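Local coordinates for protein glycoside hydrolase family 5 (Aspergillus oryzae, PDB 6LA0) that probably hydrolyses beta-glycosidic bonds as a secreted family 5 glycosidase, known both as an exo-1,3-beta-glucanase and as a rutinosidase, at residues 70-75 against 334-339; 170-175 against 223-228; 213-218 against 245-250; 281-286 against 320-325. All coordinates share one frame; numbering follows the deposited sequence.

Contact 1: 70-75 against 334-339; sequences TYITER and TAKFSG
Y71 reaches across with its phenol oxygen and hands the hydroxyl proton to the backbone of K336, Y71 OH to K336 O being 2.9 Å. The approach is steep: the angle at the carbonyl oxygen is 111° and the donor stands 69° out of the carbonyl plane, above it. The same hydroxyl accepts a bond from a water, 2.8 Å from Y71 OH and lying in the plane of the ring at its edge. That water also bonds to S338 OG at 2.9 Å, so the phenol holds the loop directly at K336 and through water at S338. A small apolar touch adds to this where I72 CD1 meets K336 CD at 4.1 Å, the two side chains running antiparallel alongside one another.

K336 does not run straight. A bend at chi3 (91°) turns its end along the backbone of residues 70-75, leaving K336 NZ 4.0 Å from Y71 O, while the charge itself goes into a salt bridge with D76. D76 also binds the backbone N of T73, the N-cap residue of helix 74-81, so one carboxylate ties the lysine to the start of that helix. Further out, R67 makes a cation-pi contact with Y71, N354 takes the amide proton of F337, and the F337 ring stacks on W353.

A non-proline cis peptide precedes T334, a familiar feature of family 5 enzymes after the last barrel strand. The contact thus pins the loop leaving strand 329-332 to the turn between helices 60-70 and 74-81.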
loop_
_atom_site.group_PDB
_atom_site.type_symbol
_atom_site.label_atom_id
_atom_site.label_comp_id
_atom_site.label_asym_id
_atom_site.label_seq_id
_atom_site.Cartn_x
_atom_site.Cartn_y
_atom_site.Cartn_z
ATOM N N THR A 70 -0.515 -19.645 1.151
ATOM C CA THR A 70 -0.526 -19.899 2.592
ATOM C C THR A 70 -0.398 -18.654 3.465
ATOM O O THR A 70 -0.907 -18.664 4.590
ATOM C CB THR A 70 0.595 -20.883 2.988
ATOM O OG1 THR A 70 1.873 -20.400 2.547
ATOM C CG2 THR A 70 0.335 -22.264 2.402
ATOM N N TYR A 71 0.262 -17.589 2.996
ATOM C CA TYR A 71 0.563 -16.477 3.898
ATOM C C TYR A 71 -0.694 -15.712 4.293
ATOM O O TYR A 71 -0.823 -15.269 5.445
ATOM C CB TYR A 71 1.581 -15.533 3.270
ATOM C CG TYR A 71 2.056 -14.488 4.247
ATOM C CD1 TYR A 71 2.854 -14.843 5.325
ATOM C CD2 TYR A 71 1.694 -13.154 4.108
ATOM C CE1 TYR A 71 3.290 -13.892 6.239
ATOM C CE2 TYR A 71 2.126 -12.191 5.017
ATOM C CZ TYR A 71 2.924 -12.569 6.077
ATOM O OH TYR A 71 3.369 -11.641 6.996
ATOM N N ILE A 72 -1.624 -15.533 3.355
ATOM C CA ILE A 72 -2.918 -14.911 3.624
ATOM C C ILE A 72 -3.997 -15.862 3.126
ATOM O O ILE A 72 -4.023 -16.212 1.936
ATOM C CB ILE A 72 -3.074 -13.533 2.948
ATOM C CG1 ILE A 72 -2.107 -12.504 3.545
ATOM C CG2 ILE A 72 -4.521 -13.047 3.044
ATOM C CD1 ILE A 72 -2.400 -12.113 4.997
ATOM N N THR A 73 -4.891 -16.267 4.024
ATOM C CA THR A 73 -5.977 -17.181 3.706
ATOM C C THR A 73 -7.300 -16.590 4.177
ATOM O O THR A 73 -7.344 -15.568 4.873
ATOM C CB THR A 73 -5.766 -18.556 4.356
ATOM O OG1 THR A 73 -5.751 -18.404 5.784
ATOM C CG2 THR A 73 -4.453 -19.177 3.890
ATOM N N GLU A 74 -8.389 -17.273 3.812
ATOM C CA GLU A 74 -9.715 -16.806 4.208
ATOM C C GLU A 74 -9.882 -16.777 5.728
ATOM O O GLU A 74 -10.685 -15.987 6.236
ATOM C CB GLU A 74 -10.788 -17.666 3.540
ATOM C CG GLU A 74 -10.642 -17.687 2.014
ATOM C CD GLU A 74 -11.729 -18.468 1.303
ATOM O OE1 GLU A 74 -12.507 -19.177 1.974
ATOM O OE2 GLU A 74 -11.800 -18.378 0.058
ATOM N N ARG A 75 -9.127 -17.598 6.474
ATOM C CA ARG A 75 -9.198 -17.519 7.933
ATOM C C ARG A 75 -8.682 -16.177 8.438
ATOM O O ARG A 75 -9.222 -15.611 9.400
ATOM C CB ARG A 75 -8.415 -18.667 8.588
ATOM C CG ARG A 75 -8.828 -20.074 8.157
ATOM C CD ARG A 75 -10.150 -20.541 8.807
ATOM N NE ARG A 75 -11.350 -19.982 8.170
ATOM C CZ ARG A 75 -11.734 -20.190 6.908
ATOM N NH1 ARG A 75 -11.034 -20.973 6.085
ATOM N NH2 ARG A 75 -12.844 -19.615 6.465
ATOM N N THR A 334 0.917 -3.654 8.997
ATOM C CA THR A 334 0.228 -4.466 7.994
ATOM C C THR A 334 -0.548 -5.566 8.752
ATOM O O THR A 334 -0.467 -5.635 9.976
ATOM C CB THR A 334 1.233 -5.084 7.004
ATOM O OG1 THR A 334 0.555 -5.925 6.063
ATOM C CG2 THR A 334 2.295 -5.888 7.771
ATOM N N ALA A 335 -1.311 -6.404 8.044
ATOM C CA ALA A 335 -2.205 -7.344 8.726
ATOM C C ALA A 335 -1.435 -8.334 9.597
ATOM O O ALA A 335 -1.802 -8.577 10.760
ATOM C CB ALA A 335 -3.066 -8.090 7.708
ATOM N N LYS A 336 -0.383 -8.948 9.035
ATOM C CA LYS A 336 0.466 -9.916 9.728
ATOM C C LYS A 336 1.937 -9.561 9.524
ATOM O O LYS A 336 2.365 -9.256 8.407
ATOM C CB LYS A 336 0.202 -11.343 9.216
ATOM C CG LYS A 336 -1.242 -11.790 9.382
ATOM C CD LYS A 336 -1.460 -13.183 8.819
ATOM C CE LYS A 336 -1.235 -14.250 9.879
ATOM N NZ LYS A 336 -1.597 -15.639 9.391
ATOM N N PHE A 337 2.714 -9.637 10.603
ATOM C CA PHE A 337 4.088 -9.146 10.614
ATOM C C PHE A 337 4.868 -9.914 11.673
ATOM O O PHE A 337 4.465 -9.929 12.843
ATOM C CB PHE A 337 4.118 -7.639 10.926
ATOM C CG PHE A 337 5.470 -6.983 10.746
ATOM C CD1 PHE A 337 6.479 -7.157 11.683
ATOM C CD2 PHE A 337 5.701 -6.135 9.668
ATOM C CE1 PHE A 337 7.706 -6.536 11.540
ATOM C CE2 PHE A 337 6.938 -5.504 9.522
ATOM C CZ PHE A 337 7.937 -5.721 10.453
ATOM N N SER A 338 6.003 -10.508 11.275
ATOM C CA SER A 338 6.841 -11.252 12.204
ATOM C C SER A 338 8.319 -10.865 12.155
ATOM O O SER A 338 9.140 -11.559 12.764
ATOM C CB SER A 338 6.691 -12.758 11.954
ATOM O OG SER A 338 7.164 -13.087 10.668
ATOM N N GLY A 339 8.685 -9.777 11.485
ATOM C CA GLY A 339 10.079 -9.351 11.504
ATOM C C GLY A 339 10.564 -9.039 12.915
ATOM O O GLY A 339 9.841 -8.460 13.729
HETATM O O HOH W 1 4.668 -12.666 9.311
#

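Contact 2: 170-175 against 223-228; sequences AVISFV and IDRVAS
With CG1 opposite its carbonyl carbon (chi1 -70°) and CD1 extended beyond CG1, I172 sends its long branch across to V226 at a slant, and V226 CG2 comes forward to meet it because chi1 of 175° sets that methyl beside its own backbone N. The two residues join consecutive helices of the outer layer of the TIM barrel, 158-176 and 209-229, linked in the chain through strand 184-187. I172 CD1 lies 3.8 Å from V226 CG2 and equally 3.8 Å from V226 CA, so the methyl beds down against the neighbouring backbone; the closest CA pair, I172 CA and V226 CA, is 6.7 Å apart.

R225 closes the outer side of this patch with its aliphatic part, CG standing 4.0 Å from I172 CD1. Its chain then folds at chi2 and chi3, and NH1 forms a salt bridge with D169 on helix 158-176, so the hydrocarbon and the charge of one side chain both serve the same helix pair. I233 of the loop ahead of strand 235-237 packs on V226. Within helix 209-229, the backbone of the arginine is held as well: S228 OG donates to R225 O at 2.8 Å, tilted 28° from the carbonyl plane.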
loop_
_atom_site.group_PDB
_atom_site.type_symbol
_atom_site.label_atom_id
_atom_site.label_comp_id
_atom_site.label_asym_id
_atom_site.label_seq_id
_atom_site.Cartn_x
_atom_site.Cartn_y
_atom_site.Cartn_z
ATOM N N ALA A 170 -4.841 -4.389 -17.773
ATOM C CA ALA A 170 -5.098 -5.687 -17.152
ATOM C C ALA A 170 -5.844 -5.550 -15.827
ATOM O O ALA A 170 -6.742 -6.350 -15.534
ATOM C CB ALA A 170 -3.778 -6.437 -16.945
ATOM N N VAL A 171 -5.492 -4.549 -15.007
ATOM C CA VAL A 171 -6.238 -4.330 -13.769
ATOM C C VAL A 171 -7.682 -3.959 -14.077
ATOM O O VAL A 171 -8.617 -4.463 -13.437
ATOM C CB VAL A 171 -5.544 -3.260 -12.905
ATOM C CG1 VAL A 171 -6.412 -2.885 -11.677
ATOM C CG2 VAL A 171 -4.147 -3.730 -12.491
ATOM N N ILE A 172 -7.887 -3.069 -15.060
ATOM C CA ILE A 172 -9.242 -2.648 -15.421
ATOM C C ILE A 172 -10.095 -3.859 -15.768
ATOM O O ILE A 172 -11.237 -3.994 -15.306
ATOM C CB ILE A 172 -9.206 -1.639 -16.585
ATOM C CG1 ILE A 172 -8.632 -0.292 -16.131
ATOM C CG2 ILE A 172 -10.599 -1.442 -17.144
ATOM C CD1 ILE A 172 -8.299 0.656 -17.289
ATOM N N SER A 173 -9.546 -4.761 -16.597
ATOM C CA SER A 173 -10.281 -5.954 -17.006
ATOM C C SER A 173 -10.617 -6.832 -15.804
ATOM O O SER A 173 -11.753 -7.307 -15.675
ATOM C CB SER A 173 -9.464 -6.722 -18.053
ATOM O OG SER A 173 -10.016 -7.995 -18.336
ATOM N N PHE A 174 -9.643 -7.046 -14.906
ATOM C CA PHE A 174 -9.881 -7.803 -13.671
ATOM C C PHE A 174 -11.069 -7.243 -12.888
ATOM O O PHE A 174 -11.951 -7.991 -12.442
ATOM C CB PHE A 174 -8.611 -7.788 -12.809
ATOM C CG PHE A 174 -8.740 -8.530 -11.496
ATOM C CD1 PHE A 174 -9.243 -7.899 -10.354
ATOM C CD2 PHE A 174 -8.325 -9.852 -11.395
ATOM C CE1 PHE A 174 -9.354 -8.586 -9.152
ATOM C CE2 PHE A 174 -8.428 -10.546 -10.193
ATOM C CZ PHE A 174 -8.940 -9.911 -9.069
ATOM N N VAL A 175 -11.103 -5.917 -12.705
ATOM C CA VAL A 175 -12.219 -5.271 -12.017
ATOM C C VAL A 175 -13.518 -5.456 -12.794
ATOM O O VAL A 175 -14.560 -5.806 -12.221
ATOM C CB VAL A 175 -11.905 -3.778 -11.796
ATOM C CG1 VAL A 175 -13.130 -3.028 -11.261
ATOM C CG2 VAL A 175 -10.697 -3.617 -10.899
ATOM N N ILE A 223 -6.157 8.071 -15.345
ATOM C CA ILE A 223 -7.504 8.584 -15.095
ATOM C C ILE A 223 -8.343 8.461 -16.358
ATOM O O ILE A 223 -9.490 8.000 -16.327
ATOM C CB ILE A 223 -7.460 10.045 -14.597
ATOM C CG1 ILE A 223 -6.925 10.149 -13.171
ATOM C CG2 ILE A 223 -8.854 10.671 -14.603
ATOM C CD1 ILE A 223 -6.387 11.529 -12.851
ATOM N N ASP A 224 -7.767 8.863 -17.496
ATOM C CA ASP A 224 -8.505 8.828 -18.757
ATOM C C ASP A 224 -8.774 7.396 -19.203
ATOM O O ASP A 224 -9.869 7.086 -19.694
ATOM C CB ASP A 224 -7.737 9.579 -19.844
ATOM C CG ASP A 224 -7.760 11.089 -19.652
ATOM O OD1 ASP A 224 -8.469 11.590 -18.749
ATOM O OD2 ASP A 224 -7.062 11.779 -20.423
ATOM N N ARG A 225 -7.793 6.506 -19.043
ATOM C CA ARG A 225 -7.978 5.138 -19.529
ATOM C C ARG A 225 -9.046 4.413 -18.727
ATOM O O ARG A 225 -9.899 3.731 -19.304
ATOM C CB ARG A 225 -6.659 4.365 -19.495
ATOM C CG ARG A 225 -6.745 2.955 -20.106
ATOM C CD ARG A 225 -7.071 2.981 -21.628
ATOM N NE ARG A 225 -6.047 3.688 -22.398
ATOM C CZ ARG A 225 -4.863 3.177 -22.730
ATOM N NH1 ARG A 225 -4.543 1.940 -22.372
ATOM N NH2 ARG A 225 -3.992 3.903 -23.425
ATOM N N VAL A 226 -9.040 4.574 -17.399
ATOM C CA VAL A 226 -10.051 3.922 -16.572
ATOM C C VAL A 226 -11.428 4.478 -16.893
ATOM O O VAL A 226 -12.389 3.724 -17.085
ATOM C CB VAL A 226 -9.726 4.076 -15.068
ATOM C CG1 VAL A 226 -10.861 3.492 -14.219
ATOM C CG2 VAL A 226 -8.388 3.402 -14.701
ATOM N N ALA A 227 -11.547 5.812 -16.933
ATOM C CA ALA A 227 -12.840 6.446 -17.182
ATOM C C ALA A 227 -13.375 6.116 -18.571
ATOM O O ALA A 227 -14.595 6.076 -18.772
ATOM C CB ALA A 227 -12.734 7.971 -17.001
ATOM N N SER A 228 -12.493 5.869 -19.539
ATOM C CA SER A 228 -12.968 5.491 -20.866
ATOM C C SER A 228 -13.651 4.129 -20.863
ATOM O O SER A 228 -14.470 3.863 -21.748
ATOM C CB SER A 228 -11.815 5.502 -21.873
ATOM O OG SER A 228 -11.041 4.308 -21.803
#

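Contact 3: 213-218 against 245-250; sequences TWVLKY and QYWSNQ
V215 and W247 form the buried side of this contact, where helix 209-229 faces the indole. V215 CG1 reaches W247 CH2 at 4.0 Å, the two side chains crossing at about a right angle. The indole is well fixed: Y246 CD1 stands 3.6 Å above its plane, over the centre, F237 meets it edge-to-face, and W247 NE1 bonds to G239 O. A looser touch comes from L216 CD1, at the edge of the six-membered ring, near its plane, 4.3 Å from W247 CE3.

L216 leads over to the solvent side, where the partner becomes Q250, which is partly exposed. With CG opposite the backbone N (chi1 -171°), L216 spreads both methyls over the CB of Q250, L216 CD1 coming 3.9 Å from Q250 CB. Here the fit is more mixed in character, since L216 CD2 also lies 3.5 Å from the amide oxygen Q250 OE1. The amide is steadied from its own side of the interface by a nearly straight bond (170°) from Q250 NE2 to Y246 O, 3.1 Å long and in the amide plane.

Long helix 209-229 precedes strand 235-237, and the short, weakly bonded helix 244-248 follows it, so this is helix 209-229 packing against helix 244-248 and the turn that follows it, outer elements flanking one strand of a TIM barrel.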
loop_
_atom_site.group_PDB
_atom_site.type_symbol
_atom_site.label_atom_id
_atom_site.label_comp_id
_atom_site.label_asym_id
_atom_site.label_seq_id
_atom_site.Cartn_x
_atom_site.Cartn_y
_atom_site.Cartn_z
ATOM N N THR A 213 6.551 15.915 -13.308
ATOM C CA THR A 213 5.851 16.061 -14.584
ATOM C C THR A 213 5.598 14.696 -15.218
ATOM O O THR A 213 4.527 14.452 -15.789
ATOM C CB THR A 213 6.641 16.965 -15.529
ATOM O OG1 THR A 213 7.888 16.346 -15.865
ATOM C CG2 THR A 213 6.918 18.306 -14.862
ATOM N N TRP A 214 6.551 13.775 -15.083
ATOM C CA TRP A 214 6.334 12.429 -15.609
ATOM C C TRP A 214 5.251 11.705 -14.817
ATOM O O TRP A 214 4.405 11.020 -15.403
ATOM C CB TRP A 214 7.645 11.633 -15.599
ATOM C CG TRP A 214 7.589 10.408 -16.492
ATOM C CD1 TRP A 214 7.464 9.103 -16.094
ATOM C CD2 TRP A 214 7.637 10.387 -17.931
ATOM N NE1 TRP A 214 7.428 8.277 -17.195
ATOM C CE2 TRP A 214 7.539 9.037 -18.332
ATOM C CE3 TRP A 214 7.766 11.376 -18.912
ATOM C CZ2 TRP A 214 7.564 8.649 -19.683
ATOM C CZ3 TRP A 214 7.778 10.990 -20.261
ATOM C CH2 TRP A 214 7.677 9.636 -20.628
ATOM N N VAL A 215 5.252 11.856 -13.488
ATOM C CA VAL A 215 4.206 11.244 -12.667
ATOM C C VAL A 215 2.831 11.771 -13.071
ATOM O O VAL A 215 1.870 11.003 -13.210
ATOM C CB VAL A 215 4.492 11.485 -11.174
ATOM C CG1 VAL A 215 3.347 10.961 -10.307
ATOM C CG2 VAL A 215 5.794 10.814 -10.790
ATOM N N LEU A 216 2.714 13.095 -13.250
ATOM C CA LEU A 216 1.453 13.686 -13.697
ATOM C C LEU A 216 1.036 13.151 -15.061
ATOM O O LEU A 216 -0.135 12.822 -15.270
ATOM C CB LEU A 216 1.570 15.210 -13.750
ATOM C CG LEU A 216 0.261 15.968 -14.000
ATOM C CD1 LEU A 216 -0.629 15.923 -12.764
ATOM C CD2 LEU A 216 0.531 17.409 -14.425
ATOM N N LYS A 217 1.966 13.086 -16.009
ATOM C CA LYS A 217 1.640 12.463 -17.297
ATOM C C LYS A 217 1.012 11.086 -17.092
ATOM O O LYS A 217 -0.048 10.780 -17.659
ATOM C CB LYS A 217 2.890 12.371 -18.172
ATOM C CG LYS A 217 2.706 11.571 -19.461
ATOM C CD LYS A 217 4.033 11.480 -20.210
ATOM C CE LYS A 217 4.021 10.376 -21.266
ATOM N NZ LYS A 217 3.323 10.828 -22.507
ATOM N N TYR A 218 1.629 10.257 -16.234
ATOM C CA TYR A 218 1.115 8.911 -15.972
ATOM C C TYR A 218 -0.272 8.944 -15.345
ATOM O O TYR A 218 -1.180 8.237 -15.791
ATOM C CB TYR A 218 2.077 8.152 -15.054
ATOM C CG TYR A 218 1.623 6.738 -14.681
ATOM C CD1 TYR A 218 1.427 5.770 -15.667
ATOM C CD2 TYR A 218 1.424 6.373 -13.352
ATOM C CE1 TYR A 218 1.023 4.471 -15.343
ATOM C CE2 TYR A 218 1.035 5.066 -13.010
ATOM C CZ TYR A 218 0.840 4.124 -14.019
ATOM O OH TYR A 218 0.443 2.852 -13.697
ATOM N N GLN A 245 -2.513 19.331 -1.789
ATOM C CA GLN A 245 -2.600 20.643 -2.428
ATOM C C GLN A 245 -1.555 20.844 -3.527
ATOM O O GLN A 245 -1.755 21.693 -4.408
ATOM C CB GLN A 245 -2.472 21.748 -1.374
ATOM C CG GLN A 245 -3.679 21.828 -0.463
ATOM C CD GLN A 245 -3.487 21.048 0.826
ATOM O OE1 GLN A 245 -2.933 19.936 0.829
ATOM N NE2 GLN A 245 -3.948 21.619 1.928
ATOM N N TYR A 246 -0.449 20.091 -3.491
ATOM C CA TYR A 246 0.572 20.184 -4.529
ATOM C C TYR A 246 0.052 19.696 -5.874
ATOM O O TYR A 246 0.489 20.189 -6.919
ATOM C CB TYR A 246 1.815 19.373 -4.117
ATOM C CG TYR A 246 2.922 19.309 -5.160
ATOM C CD1 TYR A 246 2.891 18.355 -6.181
ATOM C CD2 TYR A 246 4.001 20.197 -5.128
ATOM C CE1 TYR A 246 3.897 18.288 -7.147
ATOM C CE2 TYR A 246 5.015 20.136 -6.089
ATOM C CZ TYR A 246 4.956 19.172 -7.089
ATOM O OH TYR A 246 5.943 19.088 -8.051
ATOM N N TRP A 247 -0.869 18.731 -5.869
ATOM C CA TRP A 247 -1.354 18.110 -7.096
ATOM C C TRP A 247 -2.714 18.624 -7.532
ATOM O O TRP A 247 -3.081 18.461 -8.704
ATOM C CB TRP A 247 -1.469 16.584 -6.925
ATOM C CG TRP A 247 -0.180 15.889 -6.581
ATOM C CD1 TRP A 247 0.204 15.428 -5.349
ATOM C CD2 TRP A 247 0.883 15.544 -7.485
ATOM N NE1 TRP A 247 1.444 14.849 -5.427
ATOM C CE2 TRP A 247 1.883 14.898 -6.726
ATOM C CE3 TRP A 247 1.090 15.728 -8.858
ATOM C CZ2 TRP A 247 3.072 14.435 -7.294
ATOM C CZ3 TRP A 247 2.269 15.265 -9.422
ATOM C CH2 TRP A 247 3.245 14.623 -8.639
ATOM N N SER A 248 -3.471 19.221 -6.617
ATOM C CA SER A 248 -4.898 19.374 -6.856
ATOM C C SER A 248 -5.194 20.374 -7.967
ATOM O O SER A 248 -6.213 20.247 -8.655
ATOM C CB SER A 248 -5.594 19.780 -5.560
ATOM O OG SER A 248 -5.295 21.112 -5.214
ATOM N N ASN A 249 -4.329 21.351 -8.189
ATOM C CA ASN A 249 -4.632 22.321 -9.232
ATOM C C ASN A 249 -4.031 21.943 -10.575
ATOM O O ASN A 249 -4.196 22.692 -11.542
ATOM C CB ASN A 249 -4.183 23.719 -8.809
ATOM C CG ASN A 249 -5.142 24.338 -7.816
ATOM O OD1 ASN A 249 -4.832 24.467 -6.625
ATOM N ND2 ASN A 249 -6.337 24.677 -8.287
ATOM N N GLN A 250 -3.384 20.783 -10.668
ATOM C CA GLN A 250 -2.925 20.241 -11.939
ATOM C C GLN A 250 -3.898 19.227 -12.524
ATOM O O GLN A 250 -3.591 18.617 -13.554
ATOM C CB GLN A 250 -1.539 19.602 -11.769
ATOM C CG GLN A 250 -0.612 20.361 -10.800
ATOM C CD GLN A 250 0.855 19.955 -10.942
ATOM O OE1 GLN A 250 1.357 19.793 -12.058
ATOM N NE2 GLN A 250 1.542 19.785 -9.813
#

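Contact 4: 281-286 against 320-325; sequences ADAQSK and LDAMYK
Two neighbouring helices of the TIM barrel's outer layer, 275-285 and 312-326, come close at an alanine pair, A283 facing A322. With just a methyl on each side at the closest point, the backbones approach tightly: A283 CA and M323 CA are 5.6 Å apart. A283 CB lies 3.9 Å from A322 CB, but nearer still to the main chain, 3.5 Å from A322 O. It also faces the next peptide, with M323 N 4.3 Å from A283 CB. The contact across the segments is therefore methyl against methyl and methyl against peptide, and the small side chains let one helix rest on the backbone of the other.

Just beyond, helix 275-285 runs out. D282 O takes two bonds there, from K286 N at 3.0 Å and from S285 OG at 3.1 Å, both arriving from the same face of its carbonyl plane. K286 is the first residue to leave helical geometry, so this doubly used oxygen belongs to the last turn. The carboxylate of D282 turns to other partners, a salt bridge with R268 and a hydrogen bond with the hydroxyl of Y265.

Larger side chains close in around the alanines. Y326 of helix 312-326 lies against A283, and Y280 of helix 275-285 against A322, each helix thus lending a tyrosine to the other's alanine. On the barrel side M323 packs on T296 and W299 of strand 294-303, the strand that follows helix 275-285 in the chain and leads on to helix 312-326.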
loop_
_atom_site.group_PDB
_atom_site.type_symbol
_atom_site.label_atom_id
_atom_site.label_comp_id
_atom_site.label_asym_id
_atom_site.label_seq_id
_atom_site.Cartn_x
_atom_site.Cartn_y
_atom_site.Cartn_z
ATOM N N ALA A 281 -1.951 15.984 14.769
ATOM C CA ALA A 281 -1.391 17.078 13.979
ATOM C C ALA A 281 -1.238 16.670 12.521
ATOM O O ALA A 281 -1.602 17.430 11.609
ATOM C CB ALA A 281 -0.041 17.507 14.552
ATOM N N ASP A 282 -0.697 15.468 12.285
ATOM C CA ASP A 282 -0.418 15.013 10.921
ATOM C C ASP A 282 -1.703 14.821 10.129
ATOM O O ASP A 282 -1.779 15.187 8.946
ATOM C CB ASP A 282 0.376 13.704 10.954
ATOM C CG ASP A 282 1.837 13.909 11.324
ATOM O OD1 ASP A 282 2.351 15.042 11.175
ATOM O OD2 ASP A 282 2.474 12.938 11.777
ATOM N N ALA A 283 -2.713 14.209 10.749
ATOM C CA ALA A 283 -3.981 14.001 10.068
ATOM C C ALA A 283 -4.628 15.337 9.718
ATOM O O ALA A 283 -5.211 15.494 8.635
ATOM C CB ALA A 283 -4.907 13.154 10.941
ATOM N N GLN A 284 -4.510 16.326 10.618
ATOM C CA GLN A 284 -5.042 17.657 10.335
ATOM C C GLN A 284 -4.319 18.303 9.159
ATOM O O GLN A 284 -4.959 18.870 8.269
ATOM C CB GLN A 284 -4.936 18.551 11.575
ATOM C CG GLN A 284 -5.484 19.965 11.360
ATOM C CD GLN A 284 -5.529 20.788 12.646
ATOM O OE1 GLN A 284 -5.528 20.242 13.751
ATOM N NE2 GLN A 284 -5.565 22.107 12.500
ATOM N N SER A 285 -2.989 18.236 9.134
ATOM C CA SER A 285 -2.256 18.910 8.071
ATOM C C SER A 285 -2.364 18.190 6.727
ATOM O O SER A 285 -2.137 18.816 5.688
ATOM C CB SER A 285 -0.790 19.053 8.457
ATOM O OG SER A 285 -0.185 17.788 8.537
ATOM N N LYS A 286 -2.688 16.899 6.716
ATOM C CA LYS A 286 -2.836 16.163 5.462
ATOM C C LYS A 286 -4.282 16.109 4.983
ATOM O O LYS A 286 -4.591 15.356 4.051
ATOM C CB LYS A 286 -2.269 14.744 5.610
ATOM C CG LYS A 286 -0.759 14.736 5.820
ATOM C CD LYS A 286 -0.160 13.324 5.711
ATOM C CE LYS A 286 1.301 13.329 6.167
ATOM N NZ LYS A 286 1.953 12.011 5.984
ATOM N N LEU A 320 -6.453 5.627 14.569
ATOM C CA LEU A 320 -7.736 5.368 13.917
ATOM C C LEU A 320 -8.669 6.566 14.050
ATOM O O LEU A 320 -9.326 6.962 13.083
ATOM C CB LEU A 320 -8.379 4.111 14.514
ATOM C CG LEU A 320 -7.739 2.783 14.093
ATOM C CD1 LEU A 320 -8.171 1.618 14.999
ATOM C CD2 LEU A 320 -8.039 2.488 12.631
ATOM N N ASP A 321 -8.740 7.149 15.253
ATOM C CA ASP A 321 -9.569 8.327 15.512
ATOM C C ASP A 321 -9.170 9.509 14.634
ATOM O O ASP A 321 -10.022 10.153 14.010
ATOM C CB ASP A 321 -9.444 8.727 16.982
ATOM C CG ASP A 321 -10.123 7.755 17.922
ATOM O OD1 ASP A 321 -10.815 6.839 17.449
ATOM O OD2 ASP A 321 -9.965 7.922 19.155
ATOM N N ALA A 322 -7.869 9.810 14.592
ATOM C CA ALA A 322 -7.369 10.972 13.866
ATOM C C ALA A 322 -7.611 10.855 12.363
ATOM O O ALA A 322 -8.048 11.808 11.711
ATOM C CB ALA A 322 -5.881 11.139 14.152
ATOM N N MET A 323 -7.299 9.705 11.782
ATOM C CA MET A 323 -7.434 9.605 10.335
ATOM C C MET A 323 -8.895 9.501 9.913
ATOM O O MET A 323 -9.235 9.865 8.775
ATOM C CB MET A 323 -6.618 8.421 9.809
ATOM C CG MET A 323 -5.089 8.612 9.913
ATOM S SD MET A 323 -4.308 7.162 10.597
ATOM C CE MET A 323 -2.650 7.758 10.857
ATOM N N TYR A 324 -9.774 9.022 10.798
ATOM C CA TYR A 324 -11.201 8.983 10.472
ATOM C C TYR A 324 -11.852 10.356 10.603
ATOM O O TYR A 324 -12.799 10.671 9.870
ATOM C CB TYR A 324 -11.921 7.989 11.374
ATOM C CG TYR A 324 -13.256 7.497 10.867
ATOM C CD1 TYR A 324 -13.323 6.445 9.952
ATOM C CD2 TYR A 324 -14.452 8.057 11.317
ATOM C CE1 TYR A 324 -14.537 5.972 9.494
ATOM C CE2 TYR A 324 -15.681 7.590 10.857
ATOM C CZ TYR A 324 -15.710 6.545 9.942
ATOM O OH TYR A 324 -16.911 6.059 9.474
ATOM N N LYS A 325 -11.359 11.176 11.523
ATOM C CA LYS A 325 -11.947 12.489 11.748
ATOM C C LYS A 325 -11.557 13.469 10.649
ATOM O O LYS A 325 -12.405 14.217 10.147
ATOM C CB LYS A 325 -11.510 13.009 13.119
ATOM C CG LYS A 325 -12.213 14.276 13.563
ATOM C CD LYS A 325 -12.140 14.462 15.078
ATOM C CE LYS A 325 -10.935 13.746 15.702
ATOM N NZ LYS A 325 -10.685 14.218 17.102
#

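All four contacts belong to one barrel domain, and contact 1 closes a chain loop in which the others are nested. Contacts 2 and 3 share helix 209-229, their segments alternate along the chain, and their nearest atoms are about 5 Å apart. Contact 4 lies in series after both, with its centre about 23 Å from that of contact 3. Contacts 2 and 4 are buried, apolar helix pairs, one through branched chains, the other through alanines. Contacts 1 and 3 are only partly buried and more mixed: contact 1 joins loops by one direct hydrogen bond and a bridging water, whereas contact 3 sets leucine and valine against an indole and an amide.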